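Local structure of ABC transporter (Thermotoga maritima, 1JI0) at residues D4-V9 and V29-I34; E8-H13 and K62-G67. The protein binds ATP and probably hydrolyses it to power the uptake of branched-chain amino acids, as the nucleotide-binding subunit of an ABC transporter. All coordinates share one frame; numbering follows the deposited sequence.

Contact 1. Residues D4-V9 and V29-I34; sequences DIVLEV and VPRGQI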
loop_
_atom_site.group_PDB
_atom_site.type_symbol
_atom_site.label_atom_id
_atom_site.label_comp_id
_atom_site.label_asym_id
_atom_site.label_seq_id
_atom_site.Cartn_x
_atom_site.Cartn_y
_atom_site.Cartn_z
ATOM N N ASP A 4 4.679 12.291 13.739
ATOM C CA ASP A 4 3.946 12.960 12.675
ATOM C C ASP A 4 4.390 12.314 11.354
ATOM O O ASP A 4 3.722 12.442 10.331
ATOM C CB ASP A 4 4.275 14.448 12.658
ATOM C CG ASP A 4 3.722 15.144 11.437
ATOM O OD1 ASP A 4 2.487 15.114 11.248
ATOM O OD2 ASP A 4 4.523 15.712 10.662
ATOM N N ILE A 5 5.539 11.641 11.387
ATOM C CA ILE A 5 6.068 10.932 10.217
ATOM C C ILE A 5 5.951 9.468 10.615
ATOM O O ILE A 5 6.775 8.968 11.381
ATOM C CB ILE A 5 7.568 11.277 9.947
ATOM C CG1 ILE A 5 7.713 12.759 9.576
ATOM C CG2 ILE A 5 8.121 10.400 8.806
ATOM C CD1 ILE A 5 6.901 13.166 8.327
ATOM N N VAL A 6 4.917 8.788 10.124
ATOM C CA VAL A 6 4.715 7.388 10.485
ATOM C C VAL A 6 5.809 6.471 9.966
ATOM O O VAL A 6 6.162 5.486 10.615
ATOM C CB VAL A 6 3.345 6.854 9.996
ATOM C CG1 VAL A 6 2.227 7.700 10.570
ATOM C CG2 VAL A 6 3.294 6.852 8.477
ATOM N N LEU A 7 6.357 6.793 8.801
ATOM C CA LEU A 7 7.412 5.973 8.234
ATOM C C LEU A 7 8.453 6.831 7.552
ATOM O O LEU A 7 8.119 7.696 6.733
ATOM C CB LEU A 7 6.844 4.984 7.213
ATOM C CG LEU A 7 7.892 4.018 6.646
ATOM C CD1 LEU A 7 8.119 2.871 7.639
ATOM C CD2 LEU A 7 7.410 3.474 5.313
ATOM N N GLU A 8 9.711 6.607 7.905
ATOM C CA GLU A 8 10.804 7.334 7.280
ATOM C C GLU A 8 11.879 6.350 6.845
ATOM O O GLU A 8 12.341 5.523 7.634
ATOM C CB GLU A 8 11.416 8.367 8.228
ATOM C CG GLU A 8 12.502 9.200 7.546
ATOM C CD GLU A 8 13.145 10.223 8.459
ATOM O OE1 GLU A 8 12.800 10.255 9.661
ATOM O OE2 GLU A 8 14.000 10.995 7.974
ATOM N N VAL A 9 12.261 6.429 5.579
ATOM C CA VAL A 9 13.299 5.564 5.033
ATOM C C VAL A 9 14.496 6.474 4.821
ATOM O O VAL A 9 14.363 7.526 4.208
ATOM C CB VAL A 9 12.859 4.945 3.669
ATOM C CG1 VAL A 9 13.996 4.129 3.064
ATOM C CG2 VAL A 9 11.637 4.058 3.868
ATOM N N VAL A 29 6.523 9.270 5.044
ATOM C CA VAL A 29 5.080 9.106 4.874
ATOM C C VAL A 29 4.445 9.764 6.101
ATOM O O VAL A 29 4.408 9.171 7.178
ATOM C CB VAL A 29 4.685 7.609 4.816
ATOM C CG1 VAL A 29 3.209 7.477 4.487
ATOM C CG2 VAL A 29 5.540 6.881 3.761
ATOM N N PRO A 30 3.964 11.015 5.954
ATOM C CA PRO A 30 3.340 11.753 7.062
ATOM C C PRO A 30 2.010 11.159 7.505
ATOM O O PRO A 30 1.257 10.612 6.692
ATOM C CB PRO A 30 3.168 13.172 6.494
ATOM C CG PRO A 30 4.234 13.249 5.394
ATOM C CD PRO A 30 4.111 11.879 4.768
ATOM N N ARG A 31 1.727 11.291 8.800
ATOM C CA ARG A 31 0.499 10.782 9.390
ATOM C C ARG A 31 -0.719 11.348 8.673
ATOM O O ARG A 31 -0.779 12.547 8.402
ATOM C CB ARG A 31 0.442 11.152 10.880
ATOM C CG ARG A 31 -0.866 10.765 11.598
ATOM C CD ARG A 31 -0.697 10.863 13.112
ATOM N NE ARG A 31 0.410 10.010 13.550
ATOM C CZ ARG A 31 0.341 8.683 13.668
ATOM N NH1 ARG A 31 -0.787 8.047 13.401
ATOM N NH2 ARG A 31 1.420 7.985 14.004
ATOM N N GLY A 32 -1.676 10.476 8.363
ATOM C CA GLY A 32 -2.906 10.896 7.709
ATOM C C GLY A 32 -2.827 11.198 6.226
ATOM O O GLY A 32 -3.816 11.619 5.632
ATOM N N GLN A 33 -1.667 10.989 5.613
ATOM C CA GLN A 33 -1.535 11.271 4.188
ATOM C C GLN A 33 -1.446 10.020 3.329
ATOM O O GLN A 33 -1.270 8.907 3.831
ATOM C CB GLN A 33 -0.284 12.123 3.926
ATOM C CG GLN A 33 -0.376 13.559 4.417
ATOM C CD GLN A 33 0.847 14.373 4.033
ATOM O OE1 GLN A 33 1.548 14.038 3.083
ATOM N NE2 GLN A 33 1.101 15.449 4.765
ATOM N N ILE A 34 -1.592 10.213 2.025
ATOM C CA ILE A 34 -1.447 9.128 1.070
ATOM C C ILE A 34 -0.188 9.510 0.317
ATOM O O ILE A 34 -0.130 10.571 -0.310
ATOM C CB ILE A 34 -2.612 9.063 0.057
ATOM C CG1 ILE A 34 -3.878 8.536 0.733
ATOM C CG2 ILE A 34 -2.211 8.168 -1.126
ATOM C CD1 ILE A 34 -5.143 8.707 -0.127
HETATM O O HOH W 1 0.838 14.844 9.081
#
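Leu7 and Val29 pair across an antiparallel ladder that a classic beta bulge interrupts: Val6 and Leu7 both face Val29, and the register has slipped by one residue when Ile5 meets Pro30. The ladder belongs to the antiparallel beta subdomain of an ABC ATPase, where strand 5-16 runs beside strand 25-30.

Among the backbone bonds, Val29 N donates to Leu7 O at 2.8 Å. Beyond the bulge Arg31 N reaches Asp4 O at 2.8 Å; this bond is straight at hydrogen (172°), although the donor stands above the carbonyl plane. A type II turn from Pro30 to Gln33 then carries the chain away, and a water donating to both Asp4 OD1 and Arg31 O links the two segments.

Apolar contacts fall on both faces. Ile5 CD1 lies alongside the proline ring, 4.0 Å from Pro30 CG, while on the other face Leu7 CB runs beside Val29 CG2 at 4.1 Å, next to Leu193 of strand 192-196.

The Arg31 side chain crosses that of Val6 at about a right angle. Its bend at chi3 (-57°) brings the guanidinium back over the valine, while NE is hydrogen-bonded to Ser3 O. Val6 CG1 covers one guanidinium face near the rim, 3.5 Å from Arg31 NH2.

Contact 2. Residues E8-H13 and K62-G67; sequences EVQSLH and KIIFNG
Gln10 lays its side chain along that of Lys62, the two pointing the same way from a hydrogen-bonded antiparallel pair. CB of Gln10 starts 4.0 Å from Lys62 CG. The next carbon, CG, lies anti to the carbonyl carbon (chi1 -49°) and remains beside the lysine's CG; the chain then extends to CD, which meets Ile64 CD1 at 3.7 Å where the two side chains slant across each other. At the tip, OE1 is pressed closely against the lysine's aliphatic part, 3.1 Å from both Lys62 CG and Lys62 CD, whereas NE2, still beside the Ile64 CD1 methyl, donates to Glu8 OE2 at 3.2 Å. That bond is nearly straight (172°) and lies in the amide plane, but it meets the carboxylate oxygen from above the carboxylate plane. It ties together two side chains on the same face and limits rotation of the amide.

The backbone beneath is a regular ladder in the antiparallel beta subdomain of the ABC ATPase fold; the N-to-C directions of 8-10 and 62-65 lie 164° apart, close to antiparallel. Glu8 and Ile64 exchange two bonds, Ile64 N to Glu8 O at 2.8 Å among them; Gln10 and Lys62 exchange two more. Between them the non-hydrogen-bonded pair Val9 and Ile63 sends its side chains to the other, buried face, where Val9 touches Leu27 of strand 25-30. Past Gln10 the chain turns at a G1 bulge, Ser11 and Leu12 both facing Ile25, and Ser11 N is hydrogen-bonded to Asp26 OD1.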
loop_
_atom_site.group_PDB
_atom_site.type_symbol
_atom_site.label_atom_id
_atom_site.label_comp_id
_atom_site.label_asym_id
_atom_site.label_seq_id
_atom_site.Cartn_x
_atom_site.Cartn_y
_atom_site.Cartn_z
ATOM N N GLU A 8 9.711 6.607 7.905
ATOM C CA GLU A 8 10.804 7.334 7.280
ATOM C C GLU A 8 11.879 6.350 6.845
ATOM O O GLU A 8 12.341 5.523 7.634
ATOM C CB GLU A 8 11.416 8.367 8.228
ATOM C CG GLU A 8 12.502 9.200 7.546
ATOM C CD GLU A 8 13.145 10.223 8.459
ATOM O OE1 GLU A 8 12.800 10.255 9.661
ATOM O OE2 GLU A 8 14.000 10.995 7.974
ATOM N N VAL A 9 12.261 6.429 5.579
ATOM C CA VAL A 9 13.299 5.564 5.033
ATOM C C VAL A 9 14.496 6.474 4.821
ATOM O O VAL A 9 14.363 7.526 4.208
ATOM C CB VAL A 9 12.859 4.945 3.669
ATOM C CG1 VAL A 9 13.996 4.129 3.064
ATOM C CG2 VAL A 9 11.637 4.058 3.868
ATOM N N GLN A 10 15.657 6.095 5.351
ATOM C CA GLN A 10 16.852 6.918 5.187
ATOM C C GLN A 10 17.942 6.176 4.423
ATOM O O GLN A 10 18.325 5.071 4.805
ATOM C CB GLN A 10 17.408 7.346 6.550
ATOM C CG GLN A 10 16.381 7.938 7.499
ATOM C CD GLN A 10 17.008 8.440 8.787
ATOM O OE1 GLN A 10 17.912 7.809 9.342
ATOM N NE2 GLN A 10 16.523 9.577 9.275
ATOM N N SER A 11 18.432 6.793 3.351
ATOM C CA SER A 11 19.495 6.228 2.518
ATOM C C SER A 11 19.437 4.705 2.429
ATOM O O SER A 11 20.429 4.023 2.686
ATOM C CB SER A 11 20.861 6.656 3.067
ATOM O OG SER A 11 20.950 8.072 3.160
ATOM N N LEU A 12 18.269 4.184 2.064
ATOM C CA LEU A 12 18.056 2.750 1.954
ATOM C C LEU A 12 18.762 2.136 0.755
ATOM O O LEU A 12 18.685 2.657 -0.356
ATOM C CB LEU A 12 16.558 2.443 1.860
ATOM C CG LEU A 12 16.153 0.998 1.534
ATOM C CD1 LEU A 12 16.624 0.063 2.631
ATOM C CD2 LEU A 12 14.643 0.905 1.365
ATOM N N HIS A 13 19.454 1.026 1.004
ATOM C CA HIS A 13 20.161 0.283 -0.036
ATOM C C HIS A 13 19.698 -1.157 0.054
ATOM O O HIS A 13 19.639 -1.725 1.143
ATOM C CB HIS A 13 21.678 0.341 0.174
ATOM C CG HIS A 13 22.322 1.545 -0.431
ATOM N ND1 HIS A 13 22.726 1.589 -1.748
ATOM C CD2 HIS A 13 22.582 2.770 0.083
ATOM C CE1 HIS A 13 23.206 2.790 -2.020
ATOM N NE2 HIS A 13 23.130 3.526 -0.925
ATOM N N LYS A 62 18.324 3.030 7.068
ATOM C CA LYS A 62 17.367 2.602 8.074
ATOM C C LYS A 62 15.923 2.931 7.742
ATOM O O LYS A 62 15.625 3.841 6.972
ATOM C CB LYS A 62 17.715 3.182 9.446
ATOM C CG LYS A 62 17.690 4.686 9.523
ATOM C CD LYS A 62 17.924 5.164 10.956
ATOM C CE LYS A 62 19.264 4.681 11.502
ATOM N NZ LYS A 62 19.555 5.262 12.852
ATOM N N ILE A 63 15.038 2.151 8.344
ATOM C CA ILE A 63 13.606 2.287 8.172
ATOM C C ILE A 63 13.101 2.578 9.574
ATOM O O ILE A 63 13.315 1.792 10.498
ATOM C CB ILE A 63 12.996 0.975 7.635
ATOM C CG1 ILE A 63 13.686 0.604 6.316
ATOM C CG2 ILE A 63 11.498 1.139 7.414
ATOM C CD1 ILE A 63 13.133 -0.641 5.638
ATOM N N ILE A 64 12.456 3.726 9.727
ATOM C CA ILE A 64 11.953 4.158 11.018
ATOM C C ILE A 64 10.430 4.227 11.018
ATOM O O ILE A 64 9.841 4.944 10.219
ATOM C CB ILE A 64 12.542 5.546 11.362
ATOM C CG1 ILE A 64 14.066 5.504 11.210
ATOM C CG2 ILE A 64 12.172 5.937 12.789
ATOM C CD1 ILE A 64 14.731 6.866 11.252
ATOM N N PHE A 65 9.807 3.459 11.908
ATOM C CA PHE A 65 8.355 3.417 12.046
ATOM C C PHE A 65 8.007 4.142 13.341
ATOM O O PHE A 65 8.454 3.738 14.419
ATOM C CB PHE A 65 7.875 1.967 12.116
ATOM C CG PHE A 65 6.397 1.829 12.319
ATOM C CD1 PHE A 65 5.502 2.345 11.390
ATOM C CD2 PHE A 65 5.897 1.158 13.429
ATOM C CE1 PHE A 65 4.127 2.193 11.564
ATOM C CE2 PHE A 65 4.522 1.001 13.610
ATOM C CZ PHE A 65 3.636 1.519 12.673
ATOM N N ASN A 66 7.206 5.201 13.223
ATOM C CA ASN A 66 6.827 6.034 14.363
ATOM C C ASN A 66 8.006 6.338 15.272
ATOM O O ASN A 66 7.912 6.218 16.497
ATOM C CB ASN A 66 5.703 5.398 15.172
ATOM C CG ASN A 66 4.348 5.692 14.591
ATOM O OD1 ASN A 66 4.024 6.847 14.296
ATOM N ND2 ASN A 66 3.537 4.656 14.425
ATOM N N GLY A 67 9.121 6.723 14.658
ATOM C CA GLY A 67 10.307 7.066 15.417
ATOM C C GLY A 67 11.206 5.915 15.815
ATOM O O GLY A 67 12.327 6.145 16.266
#

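Strand 5-16 is common to both contacts, which share Glu8 and Val9: contact 1 pairs it with strand 25-30 and contact 2 with strand 60-65, so it lies between them in one antiparallel sheet. The contact centres are 11 Å apart. Their seam is at Val6, whose O is 2.8 Å from Asn66 N in a probable hydrogen bond, while Leu7 CD1 packs 3.7 Å from Ile64 O. Contact 1 lies away from the nucleotide site. Contact 2 is nearer without lining it: the Val9 side chain is about 13 Å from the bound ATP, and that of Ile63 about 10 Å from the side chain of Thr47, an ATP-binding residue.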